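Local coordinates for protein shikimate kinase (Bacteroides thetaiotaomicron, PDB 3VAA) that probably phosphorylates the 3-hydroxyl group of shikimate with ATP and magnesium, a step on the way to chorismate and the aromatic amino acids, at residues I28-Y33 with V122-H127; P52-D57 with A92-V97; H127-F132 with E152-I157. All coordinates share one frame; numbering follows the deposited sequence.

Interaction 1 of 3, residues I28-Y33 with V122-H127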
ATOM      1  N   ILE A  28       9.550  -1.677  -7.819  1.00 27.54           N
ATOM      2  CA  ILE A  28       9.159  -0.820  -6.705  1.00 26.08           C
ATOM      3  C   ILE A  28       8.023  -1.425  -5.894  1.00 23.85           C
ATOM      4  O   ILE A  28       7.070  -1.970  -6.460  1.00 25.80           O
ATOM      5  CB  ILE A  28       8.631   0.572  -7.245  1.00 27.29           C
ATOM      6  CG1 ILE A  28       9.595   1.194  -8.254  1.00 32.67           C
ATOM      7  CG2 ILE A  28       8.332   1.533  -6.081  1.00 29.41           C
ATOM      8  CD1 ILE A  28      10.935   1.470  -7.724  1.00 37.23           C
ATOM      9  N   PHE A  29       8.127  -1.360  -4.566  1.00 23.04           N
ATOM     10  CA  PHE A  29       7.046  -1.824  -3.684  1.00 20.97           C
ATOM     11  C   PHE A  29       6.502  -0.597  -2.944  1.00 21.52           C
ATOM     12  O   PHE A  29       7.268   0.153  -2.373  1.00 22.71           O
ATOM     13  CB  PHE A  29       7.536  -2.806  -2.631  1.00 20.23           C
ATOM     14  CG  PHE A  29       8.018  -4.104  -3.170  1.00 20.13           C
ATOM     15  CD1 PHE A  29       7.126  -5.094  -3.505  1.00 19.93           C
ATOM     16  CD2 PHE A  29       9.389  -4.360  -3.288  1.00 22.41           C
ATOM     17  CE1 PHE A  29       7.568  -6.300  -3.973  1.00 22.90           C
ATOM     18  CE2 PHE A  29       9.844  -5.574  -3.763  1.00 20.13           C
ATOM     19  CZ  PHE A  29       8.943  -6.533  -4.122  1.00 21.69           C
ATOM     20  N   LEU A  30       5.184  -0.420  -2.953  1.00 21.54           N
ATOM     21  CA  LEU A  30       4.560   0.673  -2.217  1.00 21.79           C
ATOM     22  C   LEU A  30       3.833   0.079  -1.022  1.00 20.50           C
ATOM     23  O   LEU A  30       3.103  -0.929  -1.138  1.00 21.97           O
ATOM     24  CB  LEU A  30       3.593   1.472  -3.100  1.00 23.39           C
ATOM     25  CG  LEU A  30       4.186   2.016  -4.404  1.00 25.50           C
ATOM     26  CD1 LEU A  30       3.109   2.710  -5.252  1.00 28.82           C
ATOM     27  CD2 LEU A  30       5.362   2.945  -4.174  1.00 25.18           C
ATOM     28  N   THR A  31       4.045   0.707   0.132  1.00 19.81           N
ATOM     29  CA  THR A  31       3.477   0.275   1.380  1.00 20.26           C
ATOM     30  C   THR A  31       2.827   1.468   2.086  1.00 20.38           C
ATOM     31  O   THR A  31       3.169   2.634   1.826  1.00 21.06           O
ATOM     32  CB  THR A  31       4.545  -0.331   2.318  1.00 22.00           C
ATOM     33  OG1 THR A  31       5.472   0.680   2.717  1.00 24.32           O
ATOM     34  CG2 THR A  31       5.312  -1.516   1.633  1.00 24.31           C
ATOM     35  N   GLY A  32       1.919   1.177   3.000  1.00 20.72           N
ATOM     36  CA  GLY A  32       1.246   2.228   3.749  1.00 21.88           C
ATOM     37  C   GLY A  32      -0.181   1.842   4.058  1.00 21.32           C
ATOM     38  O   GLY A  32      -0.659   0.792   3.639  1.00 20.28           O
ATOM     39  N   TYR A  33      -0.871   2.712   4.792  1.00 19.80           N
ATOM     40  CA  TYR A  33      -2.215   2.413   5.249  1.00 21.29           C
ATOM     41  C   TYR A  33      -3.253   2.664   4.179  1.00 22.45           C
ATOM     42  O   TYR A  33      -2.965   3.326   3.180  1.00 22.93           O
ATOM     43  CB  TYR A  33      -2.507   3.298   6.479  1.00 22.24           C
ATOM     44  CG  TYR A  33      -3.680   2.884   7.333  1.00 23.32           C
ATOM     45  CD1 TYR A  33      -3.735   1.625   7.932  1.00 25.67           C
ATOM     46  CD2 TYR A  33      -4.729   3.772   7.581  1.00 25.47           C
ATOM     47  CE1 TYR A  33      -4.810   1.256   8.722  1.00 26.52           C
ATOM     48  CE2 TYR A  33      -5.796   3.414   8.389  1.00 23.73           C
ATOM     49  CZ  TYR A  33      -5.837   2.155   8.950  1.00 24.73           C
ATOM     50  OH  TYR A  33      -6.911   1.828   9.741  1.00 26.93           O
ATOM     51  N   VAL A 122       8.958   1.732  -0.684  1.00 23.63           N
ATOM     52  CA  VAL A 122       8.553   3.054  -0.262  1.00 25.10           C
ATOM     53  C   VAL A 122       7.376   3.009   0.703  1.00 24.76           C
ATOM     54  O   VAL A 122       6.387   2.294   0.461  1.00 27.20           O
ATOM     55  CB  VAL A 122       8.097   3.887  -1.503  1.00 25.84           C
ATOM     56  CG1 VAL A 122       7.824   5.327  -1.130  1.00 27.42           C
ATOM     57  CG2 VAL A 122       9.121   3.824  -2.620  1.00 27.47           C
ATOM     58  N   PHE A 123       7.495   3.733   1.812  1.00 23.43           N
ATOM     59  CA  PHE A 123       6.360   3.927   2.703  1.00 22.43           C
ATOM     60  C   PHE A 123       5.711   5.265   2.379  1.00 22.13           C
ATOM     61  O   PHE A 123       6.380   6.314   2.458  1.00 23.03           O
ATOM     62  CB  PHE A 123       6.790   3.858   4.145  1.00 22.55           C
ATOM     63  CG  PHE A 123       5.786   4.389   5.125  1.00 22.94           C
ATOM     64  CD1 PHE A 123       4.442   4.086   5.020  1.00 22.27           C
ATOM     65  CD2 PHE A 123       6.216   5.128   6.220  1.00 27.54           C
ATOM     66  CE1 PHE A 123       3.531   4.570   5.941  1.00 26.01           C
ATOM     67  CE2 PHE A 123       5.314   5.608   7.151  1.00 25.91           C
ATOM     68  CZ  PHE A 123       3.971   5.327   7.014  1.00 25.16           C
ATOM     69  N   LEU A 124       4.436   5.223   1.977  0.70 21.20           N
ATOM     70  CA  LEU A 124       3.657   6.439   1.728  0.70 21.17           C
ATOM     71  C   LEU A 124       3.166   6.939   3.072  0.70 21.81           C
ATOM     72  O   LEU A 124       2.173   6.449   3.619  0.70 21.47           O
ATOM     73  CB  LEU A 124       2.462   6.206   0.791  0.70 21.77           C
ATOM     74  CG  LEU A 124       2.784   6.088  -0.697  0.70 23.95           C
ATOM     75  CD1 LEU A 124       3.656   4.883  -0.986  0.70 28.04           C
ATOM     76  CD2 LEU A 124       1.467   6.041  -1.515  0.70 23.22           C
ATOM     77  N   ASN A 125       3.921   7.879   3.623  1.00 22.05           N
ATOM     78  CA  ASN A 125       3.638   8.478   4.894  1.00 21.72           C
ATOM     79  C   ASN A 125       2.628   9.594   4.709  1.00 23.21           C
ATOM     80  O   ASN A 125       2.891  10.565   4.000  1.00 24.58           O
ATOM     81  CB  ASN A 125       4.956   9.035   5.472  1.00 23.64           C
ATOM     82  CG  ASN A 125       4.766   9.758   6.799  1.00 23.27           C
ATOM     83  OD1 ASN A 125       3.948   9.360   7.627  1.00 26.87           O
ATOM     84  ND2 ASN A 125       5.542  10.806   7.005  1.00 24.98           N
ATOM     85  N   VAL A 126       1.479   9.426   5.344  1.00 21.64           N
ATOM     86  CA  VAL A 126       0.374  10.387   5.249  1.00 22.94           C
ATOM     87  C   VAL A 126      -0.109  10.761   6.648  1.00 23.86           C
ATOM     88  O   VAL A 126      -0.385   9.912   7.482  1.00 25.64           O
ATOM     89  CB  VAL A 126      -0.749   9.829   4.392  1.00 21.81           C
ATOM     90  CG1 VAL A 126      -1.956  10.821   4.314  1.00 24.60           C
ATOM     91  CG2 VAL A 126      -0.221   9.522   2.969  1.00 24.83           C
ATOM     92  N   HIS A 127      -0.187  12.059   6.886  1.00 26.24           N
ATOM     93  CA  HIS A 127      -0.604  12.585   8.165  1.00 29.24           C
ATOM     94  C   HIS A 127      -2.024  12.127   8.465  1.00 28.09           C
ATOM     95  O   HIS A 127      -2.863  12.072   7.573  1.00 26.99           O
ATOM     96  CB  HIS A 127      -0.548  14.112   8.134  1.00 30.83           C
ATOM     97  CG  HIS A 127      -0.614  14.752   9.487  1.00 37.12           C
ATOM     98  ND1 HIS A 127      -1.806  15.007  10.132  1.00 38.54           N
ATOM     99  CD2 HIS A 127       0.364  15.206  10.308  1.00 40.42           C
ATOM    100  CE1 HIS A 127      -1.559  15.590  11.293  1.00 43.56           C
ATOM    101  NE2 HIS A 127      -0.250  15.721  11.426  1.00 43.71           N
TER
HETATM  102  O   HOH W   1       0.188   5.342   5.386  1.00 22.77           O
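Three backbone hydrogen bonds zip Thr-31 and its neighbours to strand 120-125 in parallel register, Leu-30 facing Val-122 and Thr-31 facing Phe-123. Val-122 N donates a hydrogen bond to Phe-29 O, and Leu-124 N donates one to Thr-31 O. Between them Thr-31 N is bonded to Val-122 O at 2.8 Å. A fourth bond comes from a side chain: Thr-31 OG1 donates to Val-122 O over 2.9 Å, arriving from above the carbonyl plane. A chi1 of 66° sets this hydroxyl between the backbone N and the carbonyl carbon; with the amide, it gives the buried Val-122 O two donors from one residue. Beyond the direct bonds, a water bridges Tyr-33 N and Leu-124 O where the chains diverge.

Apolar contacts line the face bearing Leu-30 and Val-122. These side chains run alongside each other, Leu-30 CD2 lying 3.9 Å from Val-122 CB. On the other face the Phe-123 ring turns its edge to Thr-31 O and Gly-32 CA; the backbone angles of Gly-32 are ones suited to glycine.

Gly-32 fits the first glycine of a Walker A (P-loop) pattern, just before the residues predicted to bind ATP, and its carbonyl is bonded by Lys-38. Strand 97-100 pairs with the other edge of strand 27-31, making this strand the centre of the five-stranded sheet, while helix 111-118 covers Thr-31 through Met-112 and Met-115.

Interaction 2 of 3, residues P52-D57 with A92-V97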
ATOM      1  N   PRO A  52       4.151  -1.710 -15.945  1.00 37.55           N
ATOM      2  CA  PRO A  52       2.827  -2.032 -15.426  1.00 35.94           C
ATOM      3  C   PRO A  52       2.716  -1.838 -13.924  1.00 33.73           C
ATOM      4  O   PRO A  52       3.718  -1.883 -13.222  1.00 31.19           O
ATOM      5  CB  PRO A  52       2.657  -3.520 -15.772  1.00 38.18           C
ATOM      6  CG  PRO A  52       4.000  -4.019 -16.102  1.00 39.24           C
ATOM      7  CD  PRO A  52       4.789  -2.865 -16.596  1.00 38.91           C
ATOM      8  N   PHE A  53       1.492  -1.622 -13.454  1.00 33.27           N
ATOM      9  CA  PHE A  53       1.196  -1.493 -12.026  1.00 30.63           C
ATOM     10  C   PHE A  53       0.438  -2.734 -11.592  1.00 30.19           C
ATOM     11  O   PHE A  53      -0.511  -3.157 -12.267  1.00 30.93           O
ATOM     12  CB  PHE A  53       0.325  -0.264 -11.770  1.00 31.52           C
ATOM     13  CG  PHE A  53      -0.254  -0.206 -10.393  1.00 28.38           C
ATOM     14  CD1 PHE A  53       0.506   0.257  -9.330  1.00 31.53           C
ATOM     15  CD2 PHE A  53      -1.571  -0.581 -10.158  1.00 29.90           C
ATOM     16  CE1 PHE A  53      -0.024   0.318  -8.066  1.00 30.17           C
ATOM     17  CE2 PHE A  53      -2.107  -0.531  -8.875  1.00 29.28           C
ATOM     18  CZ  PHE A  53      -1.344  -0.066  -7.840  1.00 28.79           C
ATOM     19  N   ILE A  54       0.884  -3.335 -10.495  1.00 28.62           N
ATOM     20  CA  ILE A  54       0.248  -4.522  -9.932  1.00 28.52           C
ATOM     21  C   ILE A  54      -0.172  -4.269  -8.472  1.00 27.15           C
ATOM     22  O   ILE A  54       0.658  -3.918  -7.640  1.00 27.17           O
ATOM     23  CB  ILE A  54       1.211  -5.740  -9.970  1.00 29.02           C
ATOM     24  CG1 ILE A  54       1.602  -6.058 -11.417  1.00 35.04           C
ATOM     25  CG2 ILE A  54       0.561  -6.982  -9.305  1.00 32.28           C
ATOM     26  CD1 ILE A  54       2.538  -7.230 -11.543  1.00 39.59           C
ATOM     27  N   ASP A  55      -1.455  -4.448  -8.177  1.00 24.35           N
ATOM     28  CA  ASP A  55      -1.981  -4.364  -6.807  1.00 24.11           C
ATOM     29  C   ASP A  55      -1.967  -5.812  -6.285  1.00 22.79           C
ATOM     30  O   ASP A  55      -2.587  -6.693  -6.866  1.00 23.60           O
ATOM     31  CB  ASP A  55      -3.398  -3.804  -6.836  1.00 23.35           C
ATOM     32  CG  ASP A  55      -4.082  -3.777  -5.480  1.00 28.19           C
ATOM     33  OD1 ASP A  55      -3.620  -4.406  -4.523  1.00 36.28           O
ATOM     34  OD2 ASP A  55      -5.125  -3.108  -5.380  1.00 35.76           O
ATOM     35  N   LEU A  56      -1.228  -6.069  -5.221  1.00 20.70           N
ATOM     36  CA  LEU A  56      -1.126  -7.438  -4.699  1.00 20.48           C
ATOM     37  C   LEU A  56      -2.475  -8.076  -4.380  1.00 21.82           C
ATOM     38  O   LEU A  56      -2.668  -9.261  -4.637  1.00 21.85           O
ATOM     39  CB  LEU A  56      -0.212  -7.485  -3.474  1.00 20.57           C
ATOM     40  CG  LEU A  56       0.117  -8.874  -2.892  1.00 18.57           C
ATOM     41  CD1 LEU A  56       0.629  -9.806  -3.959  1.00 20.55           C
ATOM     42  CD2 LEU A  56       1.137  -8.718  -1.740  1.00 23.33           C
ATOM     43  N   ASP A  57      -3.406  -7.309  -3.822  1.00 22.39           N
ATOM     44  CA  ASP A  57      -4.743  -7.854  -3.548  1.00 25.19           C
ATOM     45  C   ASP A  57      -5.427  -8.329  -4.814  1.00 26.32           C
ATOM     46  O   ASP A  57      -6.115  -9.372  -4.806  1.00 26.55           O
ATOM     47  CB  ASP A  57      -5.617  -6.847  -2.831  1.00 27.20           C
ATOM     48  CG  ASP A  57      -5.245  -6.669  -1.373  1.00 32.76           C
ATOM     49  OD1 ASP A  57      -4.407  -7.432  -0.843  1.00 29.73           O
ATOM     50  OD2 ASP A  57      -5.839  -5.765  -0.740  1.00 35.02           O
ATOM     51  N   ALA A  92       7.321 -10.583  -6.556  1.00 22.35           N
ATOM     52  CA  ALA A  92       8.678 -10.071  -6.365  1.00 24.29           C
ATOM     53  C   ALA A  92       9.660 -10.576  -7.443  1.00 25.82           C
ATOM     54  O   ALA A  92      10.773 -10.062  -7.553  1.00 26.51           O
ATOM     55  CB  ALA A  92       9.171 -10.416  -4.974  1.00 23.63           C
ATOM     56  N   GLU A  93       9.251 -11.579  -8.217  0.50 26.74           N
ATOM     57  CA  GLU A  93      10.090 -12.094  -9.292  0.50 29.15           C
ATOM     58  C   GLU A  93       9.873 -11.330 -10.598  0.50 30.91           C
ATOM     59  O   GLU A  93      10.685 -11.436 -11.503  0.50 32.21           O
ATOM     60  CB  GLU A  93       9.883 -13.599  -9.486  0.50 30.35           C
ATOM     61  CG  GLU A  93      10.180 -14.401  -8.235  0.50 31.30           C
ATOM     62  CD  GLU A  93      10.124 -15.907  -8.451  0.50 32.98           C
ATOM     63  OE1 GLU A  93      10.300 -16.356  -9.599  0.50 35.64           O
ATOM     64  OE2 GLU A  93       9.914 -16.644  -7.463  0.50 36.37           O
ATOM     65  N   PHE A  94       8.780 -10.568 -10.697  1.00 30.68           N
ATOM     66  CA  PHE A  94       8.528  -9.749 -11.890  1.00 31.97           C
ATOM     67  C   PHE A  94       9.555  -8.615 -12.015  1.00 32.69           C
ATOM     68  O   PHE A  94      10.006  -8.063 -11.009  1.00 33.10           O
ATOM     69  CB  PHE A  94       7.122  -9.137 -11.894  1.00 31.31           C
ATOM     70  CG  PHE A  94       6.003 -10.130 -11.716  1.00 32.01           C
ATOM     71  CD1 PHE A  94       6.148 -11.462 -12.084  1.00 40.45           C
ATOM     72  CD2 PHE A  94       4.771  -9.702 -11.248  1.00 35.32           C
ATOM     73  CE1 PHE A  94       5.096 -12.363 -11.930  1.00 40.89           C
ATOM     74  CE2 PHE A  94       3.709 -10.593 -11.113  1.00 35.00           C
ATOM     75  CZ  PHE A  94       3.875 -11.923 -11.449  1.00 38.29           C
ATOM     76  N   GLU A  95       9.901  -8.276 -13.254  1.00 34.24           N
ATOM     77  CA  GLU A  95      10.850  -7.200 -13.550  1.00 35.63           C
ATOM     78  C   GLU A  95      10.126  -6.050 -14.244  1.00 36.56           C
ATOM     79  O   GLU A  95       9.213  -6.288 -15.048  1.00 36.95           O
ATOM     80  CB  GLU A  95      11.995  -7.736 -14.434  1.00 38.42           C
ATOM     81  CG  GLU A  95      12.831  -8.809 -13.755  1.00 39.67           C
ATOM     82  CD  GLU A  95      14.012  -9.283 -14.602  1.00 47.68           C
ATOM     83  OE1 GLU A  95      14.038  -9.014 -15.824  1.00 52.09           O
ATOM     84  OE2 GLU A  95      14.911  -9.942 -14.036  1.00 51.36           O
ATOM     85  N   ASN A  96      10.537  -4.811 -13.935  1.00 36.27           N
ATOM     86  CA  ASN A  96       9.948  -3.594 -14.520  1.00 37.06           C
ATOM     87  C   ASN A  96       8.487  -3.493 -14.156  1.00 35.71           C
ATOM     88  O   ASN A  96       7.602  -3.657 -14.995  1.00 35.78           O
ATOM     89  CB  ASN A  96      10.171  -3.558 -16.023  1.00 40.28           C
ATOM     90  CG  ASN A  96      11.618  -3.459 -16.363  1.00 42.32           C
ATOM     91  OD1 ASN A  96      12.341  -2.679 -15.755  1.00 42.60           O
ATOM     92  ND2 ASN A  96      12.065  -4.255 -17.330  1.00 47.67           N
ATOM     93  N   VAL A  97       8.254  -3.205 -12.879  1.00 32.98           N
ATOM     94  CA  VAL A  97       6.918  -3.171 -12.342  1.00 31.46           C
ATOM     95  C   VAL A  97       6.855  -2.315 -11.082  1.00 30.43           C
ATOM     96  O   VAL A  97       7.859  -2.116 -10.399  1.00 28.67           O
ATOM     97  CB  VAL A  97       6.465  -4.636 -12.007  1.00 31.70           C
ATOM     98  CG1 VAL A  97       7.355  -5.265 -10.919  1.00 30.55           C
ATOM     99  CG2 VAL A  97       5.046  -4.678 -11.582  1.00 33.32           C
TER
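The Phe-94 ring is approached obliquely by Ile-54 on its CD2-CE2 side: the CD1 methyl of Ile-54 reaches CD2 of the ring at 3.3 Å, a close approach for two carbons, with the neighbouring CE2 at 3.6 Å. The isoleucine and phenylalanine side chains cross at about a right angle, and the end of the aliphatic chain meets the ring at CD2 and CE2. Two torsions bring that methyl there. Ile-54 carries CG1 beside its backbone N (chi1 -61°), and chi2 of 180° then stretches the chain to full length. The puckered Pro-52 ring sets its CD against the backbone carbonyl of Asn-96, CD lying 3.3 Å from Asn-96 O.

Val-97 completes the apolar cluster from the start of the next strand. Its CG2 methyl sits 3.6 Å from Ile-54 CD1 and also touches Pro-52 O, so the same methyl meets both ends of the Pro-52 to Ile-54 segment. Val-97 CA adds a CA-H...O contact to Pro-52 O at 3.6 Å.

Strand 53-55 is an outermost strand of the sheet, and it pairs with strand 97-100 through backbone bonds from Pro-52 and Ile-54 to Val-98. The loop after helix 68-91 folds over that junction, and it is tied down elsewhere: Asn-96 OD1 accepts from Val-26 N and Phe-94 O from Arg-27. At the end of the strand, Asp-55 is the N-cap of helix 56-64, its OD1 accepting from Asp-57 N, the latter residue being a predicted shikimate ligand.

Chemically, then, the two segments meet through van der Waals contacts and one weak CA-H...O interaction, a fit that relies on complementary shape, with polar anchoring supplied by strand 97-100 and by the chain at Val-26 and Arg-27.

Interaction 3 of 3, residues H127-F132 with E152-I157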
ATOM      1  N   HIS A 127      -0.187  12.059   6.886  1.00 26.24           N
ATOM      2  CA  HIS A 127      -0.604  12.585   8.165  1.00 29.24           C
ATOM      3  C   HIS A 127      -2.024  12.127   8.465  1.00 28.09           C
ATOM      4  O   HIS A 127      -2.863  12.072   7.573  1.00 26.99           O
ATOM      5  CB  HIS A 127      -0.548  14.112   8.134  1.00 30.83           C
ATOM      6  CG  HIS A 127      -0.614  14.752   9.487  1.00 37.12           C
ATOM      7  ND1 HIS A 127      -1.806  15.007  10.132  1.00 38.54           N
ATOM      8  CD2 HIS A 127       0.364  15.206  10.308  1.00 40.42           C
ATOM      9  CE1 HIS A 127      -1.559  15.590  11.293  1.00 43.56           C
ATOM     10  NE2 HIS A 127      -0.250  15.721  11.426  1.00 43.71           N
ATOM     11  N   PRO A 128      -2.305  11.795   9.727  1.00 29.14           N
ATOM     12  CA  PRO A 128      -3.645  11.319  10.083  1.00 29.47           C
ATOM     13  C   PRO A 128      -4.777  12.298   9.730  1.00 29.90           C
ATOM     14  O   PRO A 128      -5.881  11.857   9.459  1.00 30.07           O
ATOM     15  CB  PRO A 128      -3.562  11.080  11.592  1.00 31.00           C
ATOM     16  CG  PRO A 128      -2.176  11.161  11.959  1.00 32.02           C
ATOM     17  CD  PRO A 128      -1.353  11.676  10.836  1.00 30.89           C
ATOM     18  N   ASP A 129      -4.517  13.606   9.729  1.00 30.83           N
ATOM     19  CA  ASP A 129      -5.556  14.570   9.353  1.00 32.83           C
ATOM     20  C   ASP A 129      -5.965  14.325   7.917  1.00 30.22           C
ATOM     21  O   ASP A 129      -7.139  14.456   7.572  1.00 31.37           O
ATOM     22  CB  ASP A 129      -5.072  16.024   9.502  1.00 34.18           C
ATOM     23  CG  ASP A 129      -4.862  16.437  10.957  1.00 40.58           C
ATOM     24  OD1 ASP A 129      -5.358  15.730  11.870  1.00 43.65           O
ATOM     25  OD2 ASP A 129      -4.195  17.479  11.188  1.00 48.23           O
ATOM     26  N   VAL A 130      -4.990  13.966   7.077  1.00 27.24           N
ATOM     27  CA  VAL A 130      -5.252  13.713   5.668  1.00 26.04           C
ATOM     28  C   VAL A 130      -5.902  12.359   5.505  1.00 25.63           C
ATOM     29  O   VAL A 130      -6.831  12.226   4.716  1.00 24.85           O
ATOM     30  CB  VAL A 130      -3.978  13.831   4.808  1.00 24.55           C
ATOM     31  CG1 VAL A 130      -4.285  13.406   3.369  1.00 27.55           C
ATOM     32  CG2 VAL A 130      -3.413  15.269   4.873  1.00 27.09           C
ATOM     33  N   LEU A 131      -5.422  11.339   6.241  1.00 24.61           N
ATOM     34  CA  LEU A 131      -6.067  10.016   6.188  1.00 25.46           C
ATOM     35  C   LEU A 131      -7.537  10.124   6.630  1.00 25.21           C
ATOM     36  O   LEU A 131      -8.432   9.507   6.022  1.00 26.06           O
ATOM     37  CB  LEU A 131      -5.320   9.006   7.067  1.00 26.16           C
ATOM     38  CG  LEU A 131      -3.957   8.581   6.546  1.00 24.56           C
ATOM     39  CD1 LEU A 131      -3.304   7.641   7.538  1.00 22.28           C
ATOM     40  CD2 LEU A 131      -4.078   7.910   5.146  1.00 24.25           C
ATOM     41  N   PHE A 132      -7.767  10.913   7.686  1.00 26.82           N
ATOM     42  CA  PHE A 132      -9.108  11.159   8.230  1.00 27.89           C
ATOM     43  C   PHE A 132     -10.018  11.713   7.144  1.00 28.48           C
ATOM     44  O   PHE A 132     -11.111  11.162   6.878  1.00 29.07           O
ATOM     45  CB  PHE A 132      -9.006  12.103   9.442  1.00 29.13           C
ATOM     46  CG  PHE A 132     -10.334  12.476  10.061  1.00 29.34           C
ATOM     47  CD1 PHE A 132     -10.957  11.624  10.974  1.00 31.30           C
ATOM     48  CD2 PHE A 132     -10.937  13.685   9.760  1.00 34.19           C
ATOM     49  CE1 PHE A 132     -12.170  11.961  11.562  1.00 37.17           C
ATOM     50  CE2 PHE A 132     -12.159  14.038  10.354  1.00 38.65           C
ATOM     51  CZ  PHE A 132     -12.775  13.163  11.255  1.00 36.04           C
ATOM     52  N   GLU A 152     -13.880   9.290  17.313  1.00 41.32           N
ATOM     53  CA  GLU A 152     -13.796   7.836  17.264  1.00 40.69           C
ATOM     54  C   GLU A 152     -13.039   7.374  16.017  1.00 37.94           C
ATOM     55  O   GLU A 152     -12.173   6.488  16.094  1.00 35.97           O
ATOM     56  CB  GLU A 152     -15.182   7.204  17.282  1.00 42.48           C
ATOM     57  CG  GLU A 152     -15.141   5.694  17.337  1.00 46.32           C
ATOM     58  CD  GLU A 152     -16.510   5.045  17.295  1.00 52.44           C
ATOM     59  OE1 GLU A 152     -17.529   5.763  17.168  1.00 53.78           O
ATOM     60  OE2 GLU A 152     -16.559   3.797  17.379  1.00 58.10           O
ATOM     61  N   LEU A 153     -13.369   7.963  14.875  1.00 34.82           N
ATOM     62  CA  LEU A 153     -12.721   7.619  13.612  1.00 34.19           C
ATOM     63  C   LEU A 153     -11.239   8.003  13.644  1.00 33.10           C
ATOM     64  O   LEU A 153     -10.376   7.207  13.265  1.00 32.08           O
ATOM     65  CB  LEU A 153     -13.415   8.321  12.436  1.00 34.02           C
ATOM     66  CG  LEU A 153     -12.749   8.154  11.060  1.00 32.97           C
ATOM     67  CD1 LEU A 153     -12.604   6.686  10.707  1.00 34.90           C
ATOM     68  CD2 LEU A 153     -13.512   8.907   9.984  1.00 31.74           C
ATOM     69  N   MET A 154     -10.947   9.222  14.102  1.00 33.44           N
ATOM     70  CA  MET A 154      -9.562   9.682  14.178  1.00 32.58           C
ATOM     71  C   MET A 154      -8.748   8.778  15.115  1.00 32.97           C
ATOM     72  O   MET A 154      -7.627   8.393  14.777  1.00 30.53           O
ATOM     73  CB  MET A 154      -9.472  11.132  14.667  1.00 33.67           C
ATOM     74  CG  MET A 154      -8.040  11.656  14.753  1.00 35.25           C
ATOM     75  SD  MET A 154      -7.212  11.844  13.151  1.00 37.92           S
ATOM     76  CE  MET A 154      -7.899  13.376  12.566  1.00 35.73           C
ATOM     77  N   ASP A 155      -9.293   8.462  16.293  1.00 35.60           N
ATOM     78  CA  ASP A 155      -8.574   7.574  17.234  1.00 37.63           C
ATOM     79  C   ASP A 155      -8.307   6.215  16.587  1.00 35.16           C
ATOM     80  O   ASP A 155      -7.249   5.622  16.798  1.00 34.53           O
ATOM     81  CB  ASP A 155      -9.347   7.355  18.551  1.00 40.12           C
ATOM     82  CG  ASP A 155      -9.442   8.614  19.418  1.00 47.54           C
ATOM     83  OD1 ASP A 155      -8.611   9.537  19.258  1.00 55.08           O
ATOM     84  OD2 ASP A 155     -10.354   8.669  20.279  1.00 55.56           O
ATOM     85  N   PHE A 156      -9.259   5.716  15.797  1.00 34.36           N
ATOM     86  CA  PHE A 156      -9.099   4.414  15.133  1.00 32.58           C
ATOM     87  C   PHE A 156      -7.907   4.400  14.154  1.00 31.28           C
ATOM     88  O   PHE A 156      -7.071   3.461  14.152  1.00 28.14           O
ATOM     89  CB  PHE A 156     -10.390   4.010  14.422  1.00 33.46           C
ATOM     90  CG  PHE A 156     -10.327   2.644  13.781  1.00 33.01           C
ATOM     91  CD1 PHE A 156      -9.929   2.498  12.455  1.00 34.42           C
ATOM     92  CD2 PHE A 156     -10.632   1.515  14.511  1.00 37.01           C
ATOM     93  CE1 PHE A 156      -9.856   1.254  11.872  1.00 35.11           C
ATOM     94  CE2 PHE A 156     -10.558   0.260  13.926  1.00 38.23           C
ATOM     95  CZ  PHE A 156     -10.174   0.139  12.600  1.00 35.46           C
ATOM     96  N   ILE A 157      -7.826   5.448  13.337  1.00 28.25           N
ATOM     97  CA  ILE A 157      -6.725   5.609  12.381  1.00 27.16           C
ATOM     98  C   ILE A 157      -5.385   5.741  13.111  1.00 26.70           C
ATOM     99  O   ILE A 157      -4.410   5.021  12.817  1.00 25.91           O
ATOM    100  CB  ILE A 157      -6.951   6.867  11.512  1.00 25.82           C
ATOM    101  CG1 ILE A 157      -8.169   6.643  10.611  1.00 27.62           C
ATOM    102  CG2 ILE A 157      -5.724   7.191  10.676  1.00 26.97           C
ATOM    103  CD1 ILE A 157      -8.668   7.921   9.903  1.00 27.76           C
TER
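Met-154 is the main bump of the helix 150-168 surface, its thioether lodged between Pro-128, Asp-129 and Phe-132 of helix 128-137. CG stands anti to the backbone N, and the chain then bends at chi2 (67°) and chi3 (79°), which swings the terminal methyl back toward the other helix. Met-154 CE thereby lies 3.6 Å from Phe-132 CB and 3.5 Å from Asp-129 OD1, while SD rests 4.0 Å from Pro-128 CB. The sulfur stands 5.1 Å from the centroid of the Phe-132 ring and oblique to it, a Met-aromatic contact.

Phe-132 is the answering bump. Its ring runs between Met-154 and Leu-153, and its CE1 packs 3.7 Å from Leu-153 CD2. Ile-157 fills the next hollow: CD1 presses on Phe-132 CA at 3.7 Å and lies near the plane of the ring at its edge, and CG2 faces Leu-131 CD1.

The short helical segments cross at 123° with axes 9.8 Å apart. At the beginning of helix 128-137, His-127 ND1 accepts a hydrogen bond from Asp-129 N, an N-cap. As in the P-loop kinase fold, the helices that pack here, 128-137 and 150-168, flank in the chain the loop bearing Arg-142, a predicted ATP-binding residue; Leu-131 lies close to Gly-35, another one.

Interactions 1 and 2 belong to one parallel sheet with strand order 2-3-1-4-5: 27-31 pairs with 120-125 on one side and with 97-100 on the other, and 53-55 lies beyond. Their centres are about 15 Å apart and they touch where Ile-28 N probably bonds to Val-97 O. Along the chain, interaction 2 is nested inside the loop closed by interaction 1. Interaction 3 follows in series, sharing His-127, through which strand 120-125 passes into helix 128-137; Tyr-33 also packs on Phe-156. The centres of interactions 2 and 3 are about 29 Å apart, across the chain's centre, so the central strand pair connects the sheet edge near a predicted shikimate ligand with helices beside the predicted ATP site.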